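Local coordinates for protein endoglucanase CEL5A (Eubacterium cellulosolvens, PDB 4AFD) that probably cleaves beta-glucan chains as a family 5 glycoside hydrolase, here represented by its N-terminal carbohydrate-binding module, which holds cello-oligosaccharide, at residues T23-A28 with G109-P114; D56-F61 with W73-P78. All blocks are in the same frame, centred on the assembly; numbering follows the deposited sequence. Where two conformers were deposited one is given.

Interaction 1 (T23-A28 with G109-P114). With BGC (beta-D-glucopyranose), chain B.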
loop_
_atom_site.group_PDB
_atom_site.type_symbol
_atom_site.label_atom_id
_atom_site.label_comp_id
_atom_site.label_asym_id
_atom_site.label_seq_id
_atom_site.Cartn_x
_atom_site.Cartn_y
_atom_site.Cartn_z
ATOM N N THR A 23 2.658 14.678 -11.501
ATOM C CA THR A 23 3.031 13.271 -11.127
ATOM C C THR A 23 3.337 13.288 -9.614
ATOM O O THR A 23 4.048 12.420 -9.044
ATOM C CB THR A 23 4.138 12.609 -11.993
ATOM O OG1 THR A 23 5.206 13.538 -12.236
ATOM C CG2 THR A 23 3.559 12.134 -13.328
ATOM N N ASP A 24 2.817 14.378 -9.042
ATOM C CA ASP A 24 2.531 14.482 -7.629
ATOM C C ASP A 24 1.211 13.736 -7.299
ATOM O O ASP A 24 0.159 13.927 -7.955
ATOM C CB ASP A 24 2.407 15.932 -7.234
ATOM C CG ASP A 24 1.908 16.072 -5.845
ATOM O OD1 ASP A 24 2.681 15.809 -4.906
ATOM O OD2 ASP A 24 0.715 16.378 -5.697
ATOM N N TRP A 25 1.287 12.876 -6.309
ATOM C CA TRP A 25 0.214 11.858 -6.141
ATOM C C TRP A 25 0.034 11.650 -4.686
ATOM O O TRP A 25 0.787 10.933 -4.007
ATOM C CB TRP A 25 0.654 10.568 -6.902
ATOM C CG TRP A 25 -0.432 9.520 -6.928
ATOM C CD1 TRP A 25 -1.775 9.621 -6.470
ATOM C CD2 TRP A 25 -0.324 8.248 -7.606
ATOM N NE1 TRP A 25 -2.413 8.425 -6.720
ATOM C CE2 TRP A 25 -1.571 7.571 -7.396
ATOM C CE3 TRP A 25 0.706 7.551 -8.212
ATOM C CZ2 TRP A 25 -1.794 6.296 -7.878
ATOM C CZ3 TRP A 25 0.429 6.280 -8.702
ATOM C CH2 TRP A 25 -0.797 5.692 -8.566
ATOM N N PRO A 26 -1.035 12.250 -4.105
ATOM C CA PRO A 26 -1.232 12.154 -2.662
ATOM C C PRO A 26 -1.512 10.730 -2.171
ATOM O O PRO A 26 -2.047 9.893 -2.940
ATOM C CB PRO A 26 -2.321 13.135 -2.304
ATOM C CG PRO A 26 -3.004 13.318 -3.587
ATOM C CD PRO A 26 -2.056 13.102 -4.719
ATOM N N SER A 27 -1.359 10.503 -0.914
ATOM C CA SER A 27 -1.520 9.178 -0.299
ATOM C C SER A 27 -2.460 9.162 0.871
ATOM O O SER A 27 -2.632 10.207 1.587
ATOM C CB SER A 27 -0.187 8.664 0.210
ATOM O OG SER A 27 0.845 8.790 -0.781
ATOM N N ALA A 28 -3.023 8.016 1.193
ATOM C CA ALA A 28 -3.701 7.778 2.422
ATOM C C ALA A 28 -2.819 7.321 3.532
ATOM O O ALA A 28 -3.161 7.458 4.714
ATOM C CB ALA A 28 -4.853 6.790 2.195
ATOM N N GLY A 109 3.137 2.745 -0.052
ATOM C CA GLY A 109 2.106 3.785 -0.052
ATOM C C GLY A 109 0.757 3.250 -0.435
ATOM O O GLY A 109 0.667 2.340 -1.329
ATOM N N VAL A 110 -0.290 3.710 0.166
ATOM C CA VAL A 110 -1.668 3.409 -0.243
ATOM C C VAL A 110 -2.174 4.661 -0.877
ATOM O O VAL A 110 -2.160 5.741 -0.228
ATOM C CB VAL A 110 -2.519 3.039 0.960
ATOM C CG1 VAL A 110 -3.964 2.865 0.517
ATOM C CG2 VAL A 110 -2.016 1.790 1.672
ATOM N N LYS A 111 -2.679 4.619 -2.119
ATOM C CA LYS A 111 -3.028 5.818 -2.888
ATOM C C LYS A 111 -4.330 5.626 -3.622
ATOM O O LYS A 111 -4.734 4.495 -3.983
ATOM C CB LYS A 111 -1.989 6.117 -3.958
ATOM C CG LYS A 111 -0.563 6.418 -3.400
ATOM C CD LYS A 111 0.328 6.927 -4.568
ATOM C CE LYS A 111 1.765 7.186 -4.213
ATOM N NZ LYS A 111 1.829 8.433 -3.379
ATOM N N PRO A 112 -5.035 6.710 -3.809
ATOM C CA PRO A 112 -6.304 6.657 -4.612
ATOM C C PRO A 112 -5.997 6.871 -6.121
ATOM O O PRO A 112 -5.042 7.509 -6.521
ATOM C CB PRO A 112 -7.039 7.936 -4.129
ATOM C CG PRO A 112 -5.920 8.946 -3.911
ATOM C CD PRO A 112 -4.773 8.095 -3.287
ATOM N N LEU A 113 -6.904 6.318 -6.937
ATOM C CA LEU A 113 -6.970 6.721 -8.328
ATOM C C LEU A 113 -7.868 7.936 -8.357
ATOM O O LEU A 113 -8.654 8.179 -7.429
ATOM C CB LEU A 113 -7.491 5.561 -9.224
ATOM C CG LEU A 113 -6.663 4.273 -9.106
ATOM C CD1 LEU A 113 -7.137 3.192 -10.102
ATOM C CD2 LEU A 113 -5.169 4.491 -9.306
ATOM N N PRO A 114 -7.888 8.678 -9.485
ATOM C CA PRO A 114 -8.654 9.981 -9.529
ATOM C C PRO A 114 -10.153 9.714 -9.338
ATOM O O PRO A 114 -10.738 8.691 -9.735
ATOM C CB PRO A 114 -8.406 10.519 -10.945
ATOM C CG PRO A 114 -6.996 9.952 -11.254
ATOM C CD PRO A 114 -6.986 8.541 -10.673
HETATM C C2 BGC B . 2.401 8.020 -11.575
HETATM C C3 BGC B . 3.814 8.586 -11.107
HETATM C C4 BGC B . 4.595 7.382 -10.633
HETATM C C5 BGC B . 4.882 6.513 -11.946
HETATM C C6 BGC B . 5.904 5.471 -11.635
HETATM C C1 BGC B . 2.506 6.754 -12.611
HETATM O O2 BGC B . 1.760 9.075 -12.179
HETATM O O3 BGC B . 3.801 9.466 -9.975
HETATM O O4 BGC B . 5.841 7.790 -10.071
HETATM O O5 BGC B . 3.673 5.832 -12.434
HETATM O O6 BGC B . 6.984 6.223 -11.271
#

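Interaction 2 (D56-F61 with W73-P78). With BGC (beta-D-glucopyranose), chain B; BGC (beta-D-glucopyranose), chain C.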
loop_
_atom_site.group_PDB
_atom_site.type_symbol
_atom_site.label_atom_id
_atom_site.label_comp_id
_atom_site.label_asym_id
_atom_site.label_seq_id
_atom_site.Cartn_x
_atom_site.Cartn_y
_atom_site.Cartn_z
ATOM N N ASP A 56 -11.186 4.225 -6.500
ATOM C CA ASP A 56 -10.405 2.971 -6.546
ATOM C C ASP A 56 -9.047 3.178 -5.916
ATOM O O ASP A 56 -8.582 4.323 -5.763
ATOM C CB ASP A 56 -10.369 2.389 -7.950
ATOM C CG ASP A 56 -11.755 1.830 -8.340
ATOM O OD1 ASP A 56 -12.305 0.923 -7.646
ATOM O OD2 ASP A 56 -12.199 2.405 -9.355
ATOM N N ILE A 57 -8.462 2.113 -5.447
ATOM C CA ILE A 57 -7.302 2.158 -4.541
ATOM C C ILE A 57 -6.175 1.341 -5.117
ATOM O O ILE A 57 -6.404 0.218 -5.707
ATOM C CB ILE A 57 -7.733 1.682 -3.128
ATOM C CG1 ILE A 57 -6.664 2.033 -2.060
ATOM C CG2 ILE A 57 -8.047 0.176 -3.056
ATOM C CD1 ILE A 57 -7.176 1.865 -0.645
ATOM N N VAL A 58 -4.934 1.714 -4.855
ATOM C CA VAL A 58 -3.768 0.888 -5.183
ATOM C C VAL A 58 -2.791 0.876 -3.988
ATOM O O VAL A 58 -2.774 1.839 -3.172
ATOM C CB VAL A 58 -3.021 1.336 -6.463
ATOM C CG1 VAL A 58 -3.881 1.117 -7.728
ATOM C CG2 VAL A 58 -2.529 2.783 -6.345
ATOM N N LEU A 59 -1.937 -0.121 -4.003
ATOM C CA LEU A 59 -0.827 -0.244 -3.035
ATOM C C LEU A 59 0.426 -0.165 -3.809
ATOM O O LEU A 59 0.564 -0.769 -4.905
ATOM C CB LEU A 59 -0.951 -1.607 -2.306
ATOM C CG LEU A 59 0.169 -1.932 -1.329
ATOM C CD1 LEU A 59 0.187 -1.003 -0.122
ATOM C CD2 LEU A 59 0.007 -3.342 -0.862
ATOM N N ILE A 60 1.401 0.618 -3.376
ATOM C CA ILE A 60 2.728 0.813 -4.053
ATOM C C ILE A 60 3.751 0.238 -3.133
ATOM O O ILE A 60 3.871 0.644 -1.937
ATOM C CB ILE A 60 3.042 2.286 -4.284
ATOM C CG1 ILE A 60 1.895 3.202 -4.866
ATOM C CG2 ILE A 60 4.409 2.421 -4.989
ATOM C CD1 ILE A 60 1.521 2.614 -6.115
ATOM N N PHE A 61 4.637 -0.645 -3.628
ATOM C CA PHE A 61 5.921 -0.967 -3.022
ATOM C C PHE A 61 7.005 -0.418 -3.899
ATOM O O PHE A 61 6.923 -0.784 -5.141
ATOM C CB PHE A 61 6.108 -2.497 -2.848
ATOM C CG PHE A 61 5.553 -3.043 -1.527
ATOM C CD1 PHE A 61 4.258 -2.692 -1.032
ATOM C CD2 PHE A 61 6.328 -3.875 -0.771
ATOM C CE1 PHE A 61 3.838 -3.230 0.178
ATOM C CE2 PHE A 61 5.829 -4.487 0.431
ATOM C CZ PHE A 61 4.600 -4.055 0.874
ATOM N N TRP A 73 8.731 0.336 -9.218
ATOM C CA TRP A 73 7.448 0.967 -8.794
ATOM C C TRP A 73 6.393 -0.091 -8.938
ATOM O O TRP A 73 5.807 -0.311 -10.034
ATOM C CB TRP A 73 7.151 2.158 -9.648
ATOM C CG TRP A 73 5.925 2.930 -9.191
ATOM C CD1 TRP A 73 4.663 2.807 -9.730
ATOM C CD2 TRP A 73 5.838 3.938 -8.154
ATOM N NE1 TRP A 73 3.779 3.666 -9.077
ATOM C CE2 TRP A 73 4.477 4.390 -8.164
ATOM C CE3 TRP A 73 6.759 4.556 -7.277
ATOM C CZ2 TRP A 73 4.043 5.431 -7.282
ATOM C CZ3 TRP A 73 6.309 5.554 -6.438
ATOM C CH2 TRP A 73 4.994 5.944 -6.405
ATOM N N ALA A 74 6.179 -0.873 -7.898
ATOM C CA ALA A 74 5.216 -2.042 -7.918
ATOM C C ALA A 74 3.832 -1.447 -7.577
ATOM O O ALA A 74 3.537 -1.327 -6.341
ATOM C CB ALA A 74 5.695 -3.087 -7.058
ATOM N N GLN A 75 3.084 -0.979 -8.486
ATOM C CA GLN A 75 1.758 -0.507 -8.265
ATOM C C GLN A 75 0.795 -1.660 -8.443
ATOM O O GLN A 75 0.702 -2.214 -9.588
ATOM C CB GLN A 75 1.488 0.563 -9.257
ATOM C CG GLN A 75 0.211 1.268 -9.157
ATOM C CD GLN A 75 0.185 2.451 -10.009
ATOM O OE1 GLN A 75 1.046 3.304 -10.079
ATOM N NE2 GLN A 75 -0.940 2.549 -10.699
ATOM N N ILE A 76 0.081 -2.007 -7.388
ATOM C CA ILE A 76 -0.657 -3.209 -7.242
ATOM C C ILE A 76 -2.179 -2.789 -7.102
ATOM O O ILE A 76 -2.489 -2.068 -6.159
ATOM C CB ILE A 76 0.002 -3.855 -5.980
ATOM C CG1 ILE A 76 1.536 -4.001 -6.147
ATOM C CG2 ILE A 76 -0.658 -5.188 -5.646
ATOM C CD1 ILE A 76 2.357 -4.104 -4.854
ATOM N N SER A 77 -3.065 -3.320 -7.927
ATOM C CA SER A 77 -4.485 -3.360 -7.647
ATOM C C SER A 77 -4.799 -4.358 -6.552
ATOM O O SER A 77 -4.061 -5.293 -6.367
ATOM C CB SER A 77 -5.167 -3.824 -8.912
ATOM O OG SER A 77 -4.901 -2.860 -9.881
ATOM N N PRO A 78 -6.004 -4.259 -5.914
ATOM C CA PRO A 78 -6.296 -5.280 -4.886
ATOM C C PRO A 78 -6.231 -6.710 -5.429
ATOM O O PRO A 78 -6.679 -6.958 -6.571
ATOM C CB PRO A 78 -7.745 -4.937 -4.541
ATOM C CG PRO A 78 -7.807 -3.401 -4.784
ATOM C CD PRO A 78 -6.950 -3.188 -5.989
HETATM C C2 BGC B . 2.401 8.020 -11.575
HETATM C C3 BGC B . 3.814 8.586 -11.107
HETATM C C4 BGC B . 4.595 7.382 -10.633
HETATM C C5 BGC B . 4.882 6.513 -11.946
HETATM C C6 BGC B . 5.904 5.471 -11.635
HETATM C C1 BGC B . 2.506 6.754 -12.611
HETATM O O2 BGC B . 1.760 9.075 -12.179
HETATM O O3 BGC B . 3.801 9.466 -9.975
HETATM O O4 BGC B . 5.841 7.790 -10.071
HETATM O O5 BGC B . 3.673 5.832 -12.434
HETATM O O6 BGC B . 6.984 6.223 -11.271
HETATM C C2 BGC C . -1.626 5.746 -15.244
HETATM C C3 BGC C . -1.030 5.766 -13.787
HETATM C C4 BGC C . 0.367 6.524 -13.932
HETATM C C5 BGC C . 0.094 8.033 -14.490
HETATM C C6 BGC C . 1.386 8.661 -15.072
HETATM C C1 BGC C . -2.011 7.253 -15.490
HETATM O O1 BGC C . -2.700 7.365 -16.723
HETATM O O2 BGC C . -2.770 4.913 -15.238
HETATM O O3 BGC C . -0.936 4.463 -13.176
HETATM O O4 BGC C . 1.072 6.646 -12.730
HETATM O O5 BGC C . -0.831 8.093 -15.614
HETATM O O6 BGC C . 1.320 10.061 -14.841
#

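Interaction 1 (T23-A28 with G109-P114)
Ala28 N donates to Val110 O (2.8 Å), pinning the irregular segment 23-28 against strand 109-112, an inner strand of the four-stranded sheet of this carbohydrate-binding beta-sandwich module; the touching parts run 126° apart. CA of Ser27 and CA of Lys111 lie 4.5 Å from each other at this crossing. Two residues before Ser27 in the chain comes Trp25, a residue of the glycan pocket. CG of Trp25 is anti to the backbone N (chi1 -174°), which brings the indole over the Lys111 chain. Lys111 CD lies over one indole face, 3.4 Å from the centroid of the five-membered ring, a CH-pi contact. In the ring plane, Trp25 NE1 donates to Pro112 O at 2.8 Å and fixes how the indole is rotated. CE3 of its six-membered ring lies 3.8 Å from C2 of the chain B glucose, which approaches obliquely, while Phe17 stacks on the indole and Trp20 meets it edge-to-face. With a leucine in place of Trp25, Pro112 O would probably lose the indole N-H and the Lys111 methylenes their aromatic cover. Beyond CD the lysine bends at chi4 (-73°), and NZ, also hydrogen-bonded to Tyr107 OH, donates to Trp25 O and to Ser27 OG, the latter 2.8 Å from NZ.

Interaction 2 (D56-F61 with W73-P78)
Leu59 O accepts from Ile76 N at 2.8 Å, and Leu59 N returns a nearly straight bond to Ile76 O (3.0 Å, N-H...O 171°). Phe61 and Ala74 repeat this reciprocal pair further along, so strands 57-61 and 73-76 run antiparallel. Between the two hydrogen-bonded pairs lies the non-hydrogen-bonded pair Ile60 and Gln75, where the CA-H of Ile60 is directed at Ala74 O, with CA of Ile60 3.2 Å from that oxygen.

Side chains part to the two faces of the sheet. Leu59, Phe61, Ala74 and Ile76 look into the interior, where helix 90-97 and strand 85-89 pack against members of this group; Phe61 also meets Phe102 edge-to-face. On the other face Ile60 divides its work: CG2 sits over the Trp73 six-membered ring, 3.6 Å from its centroid and almost on the normal, while CD1 lies alongside the Gln75 chain, 3.6 Å from CG of Gln75.

The opposite face of that indole takes C6 of the glucose of chain B, 3.5 Å from Trp73 CD1, so the ring is sandwiched between isoleucine and sugar. Trp73 NE1 donates a hydrogen bond in its ring plane to a lone pair of Gln75 OE1 (2.9 Å), which holds the amide and the indole in a fixed relation. With OE1 engaged there, Gln75 NE2 donates a hydrogen bond to O3 of the chain C glucose (3.1 Å). A beta hairpin thus offers one face to the core and the other, an aromatic platform with an amide beside it, to the glycan, as befits a carbohydrate-binding module.

In the fold
Interactions 1 and 2, with centres about 10 Å apart, share one four-stranded antiparallel sheet, in which strand 107-112 lies next to strand 57-63. Backbone hydrogen bonds join them, Ile60 N to Gly109 O at 2.8 Å and Leu113 N to Asp56 O at 2.9 Å. On the sheet face turned from the glycan, Val110 CG1 packs on Ile57 CD1 at 3.6 Å. At the pocket itself the two meet through side chains, Trp25 CZ3 coming within 3.3 Å of Gln75 OE1. Interaction 1 supplies Thr23 and Trp25, and interaction 2 Trp73 and Gln75, to a glycan pocket that also includes Trp20, Trp64 and Gln71. Both interactions touch the glucose of chain B.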